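Glycoside Hydrolase (Bacteroides uniformis, PDB 5T99) probably hydrolyses galactosidic bonds in agarose-derived oligosaccharides as a family 2 glycoside hydrolase, and binds the galactose-like iminosugar D-galacto-isofagomine in its active-site pocket. Local coordinates at residues 452-457 and 479-484; 471-476 and 495-500; 550-555 and 601-606. All coordinates share one frame; numbering follows the deposited sequence.

Contact 1: 452-457 and 479-484; sequences NYYPAP and AEVQRL
The phenolic OH of Tyr454 donates a hydrogen bond of 2.9 Å to Glu480 OE1, the shortest approach between 452-457 and 479-484. OE1 accepts through its anti lone pair, the one away from the other carboxylate oxygen, and lies at the edge of the ring and in its plane. Ring and carboxylate are twisted by just 24° against each other, and Glu480 OE1 also comes within 3.4 Å of Tyr454 CE2. The other side of the phenol is taken by Val481, whose CG2 meets Tyr454 CE1 edge-on at 3.8 Å. The OH-bearing end therefore fits between a carboxylate and an isopropyl group from successive residues of one helix, while Leu484 CD1, a turn further on, comes to 4.0 Å from Tyr454 OH. Two extended side chains span the gap: with chi1 of -177° Tyr454 holds CG anti to its own N and sends the ring across to the helix, and Glu480, at 175°, reaches back in the same conformation. One ring face is covered from within its own segment, since Pro455 CB stands 3.9 Å above the Tyr454 ring plane, over its centre, an arrangement the cis peptide between them probably favours. Pro455 is also the N-cap of helix 456-459. Tyr454 thus ties the loop after barrel strand 447-451 to helix 478-484, which links the parallel strands 468-472 and 490-495 as a beta-alpha-beta crossover. Met471 of strand 468-472 touches both Tyr454 and Val481, and Val481 packs further onto Leu490 of strand 490-495.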
loop_
_atom_site.group_PDB
_atom_site.type_symbol
_atom_site.label_atom_id
_atom_site.label_comp_id
_atom_site.label_asym_id
_atom_site.label_seq_id
_atom_site.Cartn_x
_atom_site.Cartn_y
_atom_site.Cartn_z
ATOM N N ASN A 452 -16.958 -10.798 7.886
ATOM C CA ASN A 452 -16.543 -12.214 7.974
ATOM C C ASN A 452 -17.554 -13.146 8.619
ATOM O O ASN A 452 -17.468 -14.363 8.411
ATOM C CB ASN A 452 -15.191 -12.375 8.669
ATOM C CG ASN A 452 -15.182 -11.875 10.105
ATOM O OD1 ASN A 452 -15.955 -10.992 10.486
ATOM N ND2 ASN A 452 -14.258 -12.416 10.901
ATOM N N TYR A 453 -18.501 -12.625 9.397
ATOM C CA TYR A 453 -19.531 -13.498 9.955
ATOM C C TYR A 453 -20.623 -13.631 8.887
ATOM O O TYR A 453 -20.857 -12.701 8.097
ATOM C CB TYR A 453 -20.091 -12.961 11.271
ATOM C CG TYR A 453 -19.127 -12.829 12.449
ATOM C CD1 TYR A 453 -17.749 -13.005 12.314
ATOM C CD2 TYR A 453 -19.607 -12.469 13.708
ATOM C CE1 TYR A 453 -16.891 -12.856 13.398
ATOM C CE2 TYR A 453 -18.754 -12.308 14.791
ATOM C CZ TYR A 453 -17.397 -12.501 14.627
ATOM O OH TYR A 453 -16.535 -12.346 15.690
ATOM N N TYR A 454 -21.247 -14.800 8.833
ATOM C CA TYR A 454 -22.397 -15.035 7.965
ATOM C C TYR A 454 -23.332 -16.083 8.602
ATOM O O TYR A 454 -22.863 -17.151 8.984
ATOM C CB TYR A 454 -21.961 -15.492 6.567
ATOM C CG TYR A 454 -23.143 -15.673 5.652
ATOM C CD1 TYR A 454 -23.616 -14.624 4.874
ATOM C CD2 TYR A 454 -23.832 -16.886 5.609
ATOM C CE1 TYR A 454 -24.728 -14.780 4.065
ATOM C CE2 TYR A 454 -24.942 -17.055 4.803
ATOM C CZ TYR A 454 -25.389 -16.000 4.033
ATOM O OH TYR A 454 -26.493 -16.191 3.223
ATOM N N PRO A 455 -24.643 -15.824 8.694
ATOM C CA PRO A 455 -25.334 -14.650 8.115
ATOM C C PRO A 455 -25.448 -13.402 9.028
ATOM O O PRO A 455 -26.083 -12.430 8.625
ATOM C CB PRO A 455 -26.733 -15.216 7.808
ATOM C CG PRO A 455 -26.952 -16.223 8.899
ATOM C CD PRO A 455 -25.599 -16.859 9.136
ATOM N N ALA A 456 -24.825 -13.418 10.208
ATOM C CA ALA A 456 -25.076 -12.419 11.274
ATOM C C ALA A 456 -25.315 -10.965 10.824
ATOM O O ALA A 456 -26.432 -10.489 10.928
ATOM C CB ALA A 456 -23.992 -12.483 12.351
ATOM N N PRO A 457 -24.288 -10.273 10.287
ATOM C CA PRO A 457 -24.482 -8.852 9.944
ATOM C C PRO A 457 -25.545 -8.587 8.854
ATOM O O PRO A 457 -26.114 -7.488 8.827
ATOM C CB PRO A 457 -23.095 -8.412 9.478
ATOM C CG PRO A 457 -22.486 -9.648 8.926
ATOM C CD PRO A 457 -23.024 -10.797 9.738
ATOM N N ALA A 479 -24.494 -17.041 -3.689
ATOM C CA ALA A 479 -25.818 -17.261 -4.246
ATOM C C ALA A 479 -26.919 -17.036 -3.206
ATOM O O ALA A 479 -27.903 -16.342 -3.478
ATOM C CB ALA A 479 -25.922 -18.657 -4.851
ATOM N N GLU A 480 -26.740 -17.607 -2.013
ATOM C CA GLU A 480 -27.757 -17.530 -0.956
ATOM C C GLU A 480 -27.998 -16.093 -0.468
ATOM O O GLU A 480 -29.149 -15.696 -0.285
ATOM C CB GLU A 480 -27.405 -18.457 0.221
ATOM C CG GLU A 480 -28.358 -18.344 1.405
ATOM C CD GLU A 480 -28.063 -19.328 2.519
ATOM O OE1 GLU A 480 -27.435 -18.924 3.521
ATOM O OE2 GLU A 480 -28.471 -20.499 2.398
ATOM N N VAL A 481 -26.933 -15.318 -0.253
ATOM C CA VAL A 481 -27.097 -13.942 0.247
ATOM C C VAL A 481 -27.831 -13.048 -0.750
ATOM O O VAL A 481 -28.538 -12.146 -0.330
ATOM C CB VAL A 481 -25.761 -13.296 0.679
ATOM C CG1 VAL A 481 -24.931 -12.844 -0.527
ATOM C CG2 VAL A 481 -26.012 -12.138 1.637
ATOM N N GLN A 482 -27.665 -13.316 -2.048
ATOM C CA GLN A 482 -28.423 -12.626 -3.109
ATOM C C GLN A 482 -29.919 -13.007 -3.141
ATOM O O GLN A 482 -30.754 -12.174 -3.483
ATOM C CB GLN A 482 -27.797 -12.872 -4.496
ATOM C CG GLN A 482 -26.404 -12.297 -4.665
ATOM C CD GLN A 482 -25.756 -12.707 -5.985
ATOM O OE1 GLN A 482 -25.931 -12.038 -7.018
ATOM N NE2 GLN A 482 -24.988 -13.798 -5.956
ATOM N N ARG A 483 -30.247 -14.258 -2.824
ATOM C CA ARG A 483 -31.644 -14.675 -2.655
ATOM C C ARG A 483 -32.301 -13.952 -1.474
ATOM O O ARG A 483 -33.409 -13.422 -1.596
ATOM C CB ARG A 483 -31.757 -16.190 -2.405
ATOM C CG ARG A 483 -31.937 -17.049 -3.642
ATOM C CD ARG A 483 -32.354 -18.475 -3.260
ATOM N NE ARG A 483 -31.362 -19.185 -2.426
ATOM C CZ ARG A 483 -30.203 -19.714 -2.858
ATOM N NH1 ARG A 483 -29.827 -19.616 -4.133
ATOM N NH2 ARG A 483 -29.391 -20.333 -1.994
ATOM N N LEU A 484 -31.618 -13.974 -0.332
ATOM C CA LEU A 484 -32.158 -13.444 0.916
ATOM C C LEU A 484 -32.182 -11.917 0.961
ATOM O O LEU A 484 -33.081 -11.325 1.560
ATOM C CB LEU A 484 -31.377 -13.996 2.120
ATOM C CG LEU A 484 -31.386 -15.524 2.320
ATOM C CD1 LEU A 484 -30.450 -15.963 3.442
ATOM C CD2 LEU A 484 -32.801 -16.026 2.573
#

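Contact 2: 471-476 and 495-500. With GIF (D-galacto-isofagomine), chain C.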
loop_
_atom_site.group_PDB
_atom_site.type_symbol
_atom_site.label_atom_id
_atom_site.label_comp_id
_atom_site.label_asym_id
_atom_site.label_seq_id
_atom_site.Cartn_x
_atom_site.Cartn_y
_atom_site.Cartn_z
ATOM N N MET A 471 -18.079 -9.161 1.558
ATOM C CA MET A 471 -17.998 -10.455 2.256
ATOM C C MET A 471 -16.561 -10.975 2.324
ATOM O O MET A 471 -15.864 -11.029 1.305
ATOM C CB MET A 471 -18.869 -11.495 1.554
ATOM C CG MET A 471 -20.333 -11.121 1.500
ATOM S SD MET A 471 -21.324 -12.406 0.742
ATOM C CE MET A 471 -21.593 -13.476 2.138
ATOM N N ASN A 472 -16.131 -11.365 3.521
ATOM C CA ASN A 472 -14.827 -11.999 3.717
ATOM C C ASN A 472 -14.964 -13.513 3.765
ATOM O O ASN A 472 -15.586 -14.045 4.680
ATOM C CB ASN A 472 -14.189 -11.513 5.011
ATOM C CG ASN A 472 -13.740 -10.081 4.932
ATOM O OD1 ASN A 472 -14.168 -9.331 4.046
ATOM N ND2 ASN A 472 -12.845 -9.692 5.839
ATOM N N TYR A 473 -14.399 -14.189 2.764
ATOM C CA TYR A 473 -14.274 -15.665 2.702
ATOM C C TYR A 473 -15.601 -16.426 2.677
ATOM O O TYR A 473 -15.773 -17.403 3.413
ATOM C CB TYR A 473 -13.386 -16.176 3.831
ATOM C CG TYR A 473 -12.082 -15.426 3.932
ATOM C CD1 TYR A 473 -11.054 -15.638 3.002
ATOM C CD2 TYR A 473 -11.873 -14.491 4.945
ATOM C CE1 TYR A 473 -9.852 -14.946 3.091
ATOM C CE2 TYR A 473 -10.681 -13.800 5.035
ATOM C CZ TYR A 473 -9.677 -14.039 4.106
ATOM O OH TYR A 473 -8.514 -13.356 4.204
ATOM N N LYS A 474 -16.523 -15.987 1.815
ATOM C CA LYS A 474 -17.858 -16.593 1.737
ATOM C C LYS A 474 -18.345 -16.913 0.311
ATOM O O LYS A 474 -19.545 -16.759 0.024
ATOM C CB LYS A 474 -18.876 -15.662 2.426
ATOM C CG LYS A 474 -18.584 -15.358 3.883
ATOM C CD LYS A 474 -18.773 -16.575 4.778
ATOM C CE LYS A 474 -18.424 -16.233 6.217
ATOM N NZ LYS A 474 -16.959 -16.031 6.411
ATOM N N PRO A 475 -17.449 -17.387 -0.580
ATOM C CA PRO A 475 -17.885 -17.677 -1.961
ATOM C C PRO A 475 -18.997 -18.721 -2.034
ATOM O O PRO A 475 -19.871 -18.617 -2.891
ATOM C CB PRO A 475 -16.607 -18.173 -2.644
ATOM C CG PRO A 475 -15.769 -18.725 -1.540
ATOM C CD PRO A 475 -16.075 -17.869 -0.335
ATOM N N GLY A 476 -18.981 -19.681 -1.108
ATOM C CA GLY A 476 -20.057 -20.659 -0.970
ATOM C C GLY A 476 -21.418 -20.074 -0.630
ATOM O O GLY A 476 -22.449 -20.698 -0.913
ATOM N N THR A 495 -10.516 -12.410 0.204
ATOM C CA THR A 495 -10.685 -13.705 -0.458
ATOM C C THR A 495 -9.426 -14.576 -0.421
ATOM O O THR A 495 -8.299 -14.080 -0.286
ATOM C CB THR A 495 -11.173 -13.542 -1.920
ATOM O OG1 THR A 495 -10.201 -12.836 -2.705
ATOM C CG2 THR A 495 -12.490 -12.779 -1.979
ATOM N N SER A 496 -9.667 -15.877 -0.554
ATOM C CA SER A 496 -8.657 -16.932 -0.595
ATOM C C SER A 496 -8.013 -17.190 0.769
ATOM O O SER A 496 -8.423 -18.100 1.449
ATOM C CB SER A 496 -7.605 -16.694 -1.696
ATOM O OG SER A 496 -6.827 -17.858 -1.898
ATOM N N SER A 497 -7.038 -16.375 1.173
ATOM C CA SER A 497 -6.136 -16.685 2.308
ATOM C C SER A 497 -5.356 -18.012 2.153
ATOM O O SER A 497 -4.898 -18.596 3.137
ATOM C CB SER A 497 -6.869 -16.604 3.665
ATOM O OG SER A 497 -6.667 -15.337 4.264
ATOM N N CYS A 498 -5.170 -18.441 0.903
ATOM C CA CYS A 498 -4.295 -19.543 0.555
ATOM C C CYS A 498 -2.876 -19.130 0.933
ATOM O O CYS A 498 -2.496 -17.956 0.817
ATOM C CB CYS A 498 -4.396 -19.816 -0.952
ATOM S SG CYS A 498 -3.545 -21.295 -1.559
ATOM N N THR A 499 -2.102 -20.092 1.414
ATOM C CA THR A 499 -0.741 -19.843 1.862
ATOM C C THR A 499 0.253 -20.645 1.031
ATOM O O THR A 499 -0.060 -21.744 0.556
ATOM C CB THR A 499 -0.587 -20.210 3.348
ATOM O OG1 THR A 499 -1.041 -21.553 3.561
ATOM C CG2 THR A 499 -1.411 -19.271 4.198
ATOM N N SER A 500 1.452 -20.088 0.881
ATOM C CA SER A 500 2.559 -20.769 0.220
ATOM C C SER A 500 3.889 -20.108 0.565
ATOM O O SER A 500 3.929 -18.946 0.975
ATOM C CB SER A 500 2.363 -20.791 -1.294
ATOM O OG SER A 500 2.250 -19.492 -1.836
HETATM C C GIF C . -8.381 -10.336 8.454
HETATM N N GIF C . -8.968 -11.553 7.916
HETATM O O GIF C . -6.456 -15.076 7.105
HETATM C C1 GIF C . -6.923 -10.238 8.049
HETATM O O1 GIF C . -6.124 -11.734 9.752
HETATM C C2 GIF C . -6.172 -11.535 8.340
HETATM O O2 GIF C . -6.311 -9.165 8.761
HETATM C C3 GIF C . -6.838 -12.734 7.674
HETATM C C4 GIF C . -8.302 -12.832 8.090
HETATM C C5 GIF C . -6.101 -14.029 8.019
#
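With chi1 of -49°, Tyr473 carries its ring beside its own backbone N and out to Ser497, whose chi1 of -96° departs from a staggered value yet turns OG to the phenol. The two hydroxyls, Tyr473 OH and Ser497 OG, are 2.7 Å apart and hydrogen-bonded. Ser497 OG makes a second bond of 2.9 Å to atom O of the hydroxymethyl group of D-galacto-isofagomine, and Tyr473 OH is also bonded to Glu494, which itself binds the ligand. Ser497 CB supports the ring at 3.5 Å from Tyr473 CE1, and the same CE1 lies 3.6 Å from Thr495 C. The serine is presented by a classic gamma turn centred on Ser496, closed by Ser497 N to Thr495 O at 3.0 Å. A phenylalanine in place of Tyr473 would probably leave Ser497 OG and Glu494 without their shared hydroxyl partner, and the serine freer to turn from the ligand. Such a chain of hydroxyl contacts, built on loops that follow neighbouring parallel strands, 468-472 and 490-495, forms part of the sugar pocket at the C-terminal mouth of a TIM barrel.

Contact 3: 550-555 and 601-606. With GIF (D-galacto-isofagomine), chain C.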
loop_
_atom_site.group_PDB
_atom_site.type_symbol
_atom_site.label_atom_id
_atom_site.label_comp_id
_atom_site.label_asym_id
_atom_site.label_seq_id
_atom_site.Cartn_x
_atom_site.Cartn_y
_atom_site.Cartn_z
ATOM N N GLU A 550 -13.171 -9.183 -6.217
ATOM C CA GLU A 550 -12.528 -9.714 -5.033
ATOM C C GLU A 550 -11.306 -8.905 -4.625
ATOM O O GLU A 550 -10.713 -8.199 -5.432
ATOM C CB GLU A 550 -12.116 -11.163 -5.265
ATOM C CG GLU A 550 -11.084 -11.393 -6.367
ATOM C CD GLU A 550 -10.607 -12.837 -6.410
ATOM O OE1 GLU A 550 -10.230 -13.369 -5.340
ATOM O OE2 GLU A 550 -10.615 -13.437 -7.509
ATOM N N PHE A 551 -10.931 -9.035 -3.359
ATOM C CA PHE A 551 -9.723 -8.434 -2.843
ATOM C C PHE A 551 -8.979 -9.517 -2.058
ATOM O O PHE A 551 -9.408 -9.904 -0.972
ATOM C CB PHE A 551 -10.085 -7.221 -1.986
ATOM C CG PHE A 551 -10.558 -6.022 -2.790
ATOM C CD1 PHE A 551 -9.663 -5.031 -3.181
ATOM C CD2 PHE A 551 -11.898 -5.893 -3.164
ATOM C CE1 PHE A 551 -10.093 -3.933 -3.917
ATOM C CE2 PHE A 551 -12.328 -4.805 -3.909
ATOM C CZ PHE A 551 -11.427 -3.824 -4.291
ATOM N N ILE A 552 -7.875 -10.023 -2.617
ATOM C CA ILE A 552 -7.267 -11.252 -2.097
ATOM C C ILE A 552 -6.481 -10.944 -0.852
ATOM O O ILE A 552 -6.005 -9.834 -0.708
ATOM C CB ILE A 552 -6.374 -11.973 -3.141
ATOM C CG1 ILE A 552 -4.998 -11.294 -3.275
ATOM C CG2 ILE A 552 -7.122 -12.114 -4.469
ATOM C CD1 ILE A 552 -4.106 -11.895 -4.332
ATOM N N TRP A 553 -6.368 -11.926 0.043
ATOM C CA TRP A 553 -5.506 -11.827 1.226
ATOM C C TRP A 553 -4.232 -12.682 1.024
ATOM O O TRP A 553 -4.275 -13.877 1.292
ATOM C CB TRP A 553 -6.258 -12.294 2.492
ATOM C CG TRP A 553 -5.482 -11.908 3.699
ATOM C CD1 TRP A 553 -4.588 -12.672 4.395
ATOM C CD2 TRP A 553 -5.443 -10.608 4.281
ATOM N NE1 TRP A 553 -4.008 -11.923 5.397
ATOM C CE2 TRP A 553 -4.515 -10.650 5.343
ATOM C CE3 TRP A 553 -6.104 -9.403 4.002
ATOM C CZ2 TRP A 553 -4.243 -9.530 6.137
ATOM C CZ3 TRP A 553 -5.842 -8.306 4.778
ATOM C CH2 TRP A 553 -4.920 -8.368 5.841
ATOM N N THR A 554 -3.098 -12.155 0.555
ATOM C CA THR A 554 -2.807 -10.768 0.231
ATOM C C THR A 554 -1.991 -10.722 -1.052
ATOM O O THR A 554 -1.513 -11.754 -1.531
ATOM C CB THR A 554 -1.936 -10.128 1.325
ATOM O OG1 THR A 554 -0.763 -10.924 1.538
ATOM C CG2 THR A 554 -2.690 -10.045 2.617
ATOM N N GLY A 555 -1.798 -9.522 -1.589
ATOM C CA GLY A 555 -0.977 -9.320 -2.782
ATOM C C GLY A 555 0.506 -9.538 -2.539
ATOM O O GLY A 555 1.177 -10.201 -3.324
ATOM N N TYR A 601 1.335 -16.173 -10.777
ATOM C CA TYR A 601 1.070 -16.574 -12.162
ATOM C C TYR A 601 -0.318 -17.155 -12.332
ATOM O O TYR A 601 -0.926 -16.984 -13.385
ATOM C CB TYR A 601 2.159 -17.525 -12.667
ATOM C CG TYR A 601 3.495 -16.845 -12.649
ATOM C CD1 TYR A 601 3.871 -15.983 -13.682
ATOM C CD2 TYR A 601 4.366 -17.005 -11.572
ATOM C CE1 TYR A 601 5.095 -15.316 -13.657
ATOM C CE2 TYR A 601 5.593 -16.358 -11.542
ATOM C CZ TYR A 601 5.942 -15.504 -12.582
ATOM O OH TYR A 601 7.135 -14.854 -12.548
ATOM N N LEU A 602 -0.826 -17.830 -11.305
ATOM C CA LEU A 602 -2.233 -18.267 -11.316
ATOM C C LEU A 602 -3.159 -17.047 -11.455
ATOM O O LEU A 602 -4.051 -17.034 -12.296
ATOM C CB LEU A 602 -2.573 -19.077 -10.058
ATOM C CG LEU A 602 -3.985 -19.662 -9.951
ATOM C CD1 LEU A 602 -4.292 -20.597 -11.106
ATOM C CD2 LEU A 602 -4.145 -20.401 -8.633
ATOM N N TYR A 603 -2.912 -16.014 -10.655
ATOM C CA TYR A 603 -3.669 -14.761 -10.789
ATOM C C TYR A 603 -3.442 -14.065 -12.131
ATOM O O TYR A 603 -4.407 -13.659 -12.779
ATOM C CB TYR A 603 -3.411 -13.822 -9.613
ATOM C CG TYR A 603 -4.183 -14.234 -8.369
ATOM C CD1 TYR A 603 -5.550 -13.990 -8.258
ATOM C CD2 TYR A 603 -3.547 -14.869 -7.313
ATOM C CE1 TYR A 603 -6.258 -14.369 -7.129
ATOM C CE2 TYR A 603 -4.244 -15.245 -6.174
ATOM C CZ TYR A 603 -5.597 -15.001 -6.083
ATOM O OH TYR A 603 -6.279 -15.380 -4.954
ATOM N N GLN A 604 -2.185 -13.973 -12.562
ATOM C CA GLN A 604 -1.846 -13.389 -13.872
ATOM C C GLN A 604 -2.560 -14.114 -15.035
ATOM O O GLN A 604 -3.056 -13.463 -15.961
ATOM C CB GLN A 604 -0.326 -13.369 -14.083
ATOM C CG GLN A 604 0.152 -12.422 -15.168
ATOM C CD GLN A 604 1.669 -12.486 -15.365
ATOM O OE1 GLN A 604 2.230 -13.565 -15.636
ATOM N NE2 GLN A 604 2.342 -11.335 -15.223
ATOM N N SER A 605 -2.652 -15.444 -14.954
ATOM C CA SER A 605 -3.385 -16.243 -15.953
ATOM C C SER A 605 -4.875 -15.917 -16.026
ATOM O O SER A 605 -5.487 -16.078 -17.076
ATOM C CB SER A 605 -3.210 -17.747 -15.692
ATOM O OG SER A 605 -4.036 -18.228 -14.635
ATOM N N GLN A 606 -5.456 -15.496 -14.905
ATOM C CA GLN A 606 -6.885 -15.180 -14.810
ATOM C C GLN A 606 -7.214 -13.706 -15.089
ATOM O O GLN A 606 -8.314 -13.402 -15.522
ATOM C CB GLN A 606 -7.383 -15.560 -13.403
ATOM C CG GLN A 606 -8.886 -15.463 -13.158
ATOM C CD GLN A 606 -9.715 -16.426 -13.996
ATOM O OE1 GLN A 606 -9.184 -17.235 -14.770
ATOM N NE2 GLN A 606 -11.034 -16.358 -13.828
HETATM C C GIF C . -8.381 -10.336 8.454
HETATM N N GIF C . -8.968 -11.553 7.916
HETATM O O GIF C . -6.456 -15.076 7.105
HETATM C C1 GIF C . -6.923 -10.238 8.049
HETATM O O1 GIF C . -6.124 -11.734 9.752
HETATM C C2 GIF C . -6.172 -11.535 8.340
HETATM O O2 GIF C . -6.311 -9.165 8.761
HETATM C C3 GIF C . -6.838 -12.734 7.674
HETATM C C4 GIF C . -8.302 -12.832 8.090
HETATM C C5 GIF C . -6.101 -14.029 8.019
HETATM O O HOH W 1 -8.717 -15.505 -5.352
#
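Ile552 and Tyr603 reach for each other, one from barrel strand 549-552 and the other from helix 598-607, in the TIM-barrel arrangement of a parallel strand backed by an outer helix. The delta methyl lies over the phenol face: Ile552 CD1 is 4.0 Å from the centroid of the Tyr603 ring and 21° off its normal, a CH-pi contact. The other branch grips the ring's far end, with Ile552 CG2 at 3.6 Å from Tyr603 CE1. A chi1 of 78° puts Ile552 CG1 between the backbone N and carbonyl carbon, and this sends CD1 over the face while CG2 stays by the rim near the hydroxyl. Glu550, two residues earlier and on the same side of the strand, has its carboxylate near the ring's edge. A water joins the polar ends, donating to Glu550 OE1 at 2.6 Å and hydrogen-bonding Tyr603 OH; Glu550 OE1 also accepts a bond from Thr495 OG1. Trp553 points the other way, toward the pocket. Its peptide bond to Thr554 is cis, a feature familiar at the end of the last strand in related glycosidase barrels, and Thr554 CG2 covers one indole face. On the opposite face D-galacto-isofagomine C1 stands 3.4 Å above the plane, and Trp553 CH2 lies 3.3 Å from ligand atom O2.

Overall arrangement
The three contacts lie round one barrel, two of them reaching its sugar site. Contact 1 is the remote one, with the Tyr454 side chain about 14 Å from the ligand, but it adjoins contact 2, whose centre is 15 Å from its own: Asn452 O meets Lys474 NZ at 2.7 Å, and Tyr454 CD1 packs on Met471 CE at 3.6 Å. Contacts 2 and 3 are closer, 11 Å between centres, and share a sheet; Thr495 O and Trp553 N, 2.9 Å apart, probably bond. Both touch D-galacto-isofagomine, contact 2 through Ser497 and contact 3 through Trp553. Contacts 1 and 3 do not meet, their nearest atoms about 11 Å apart.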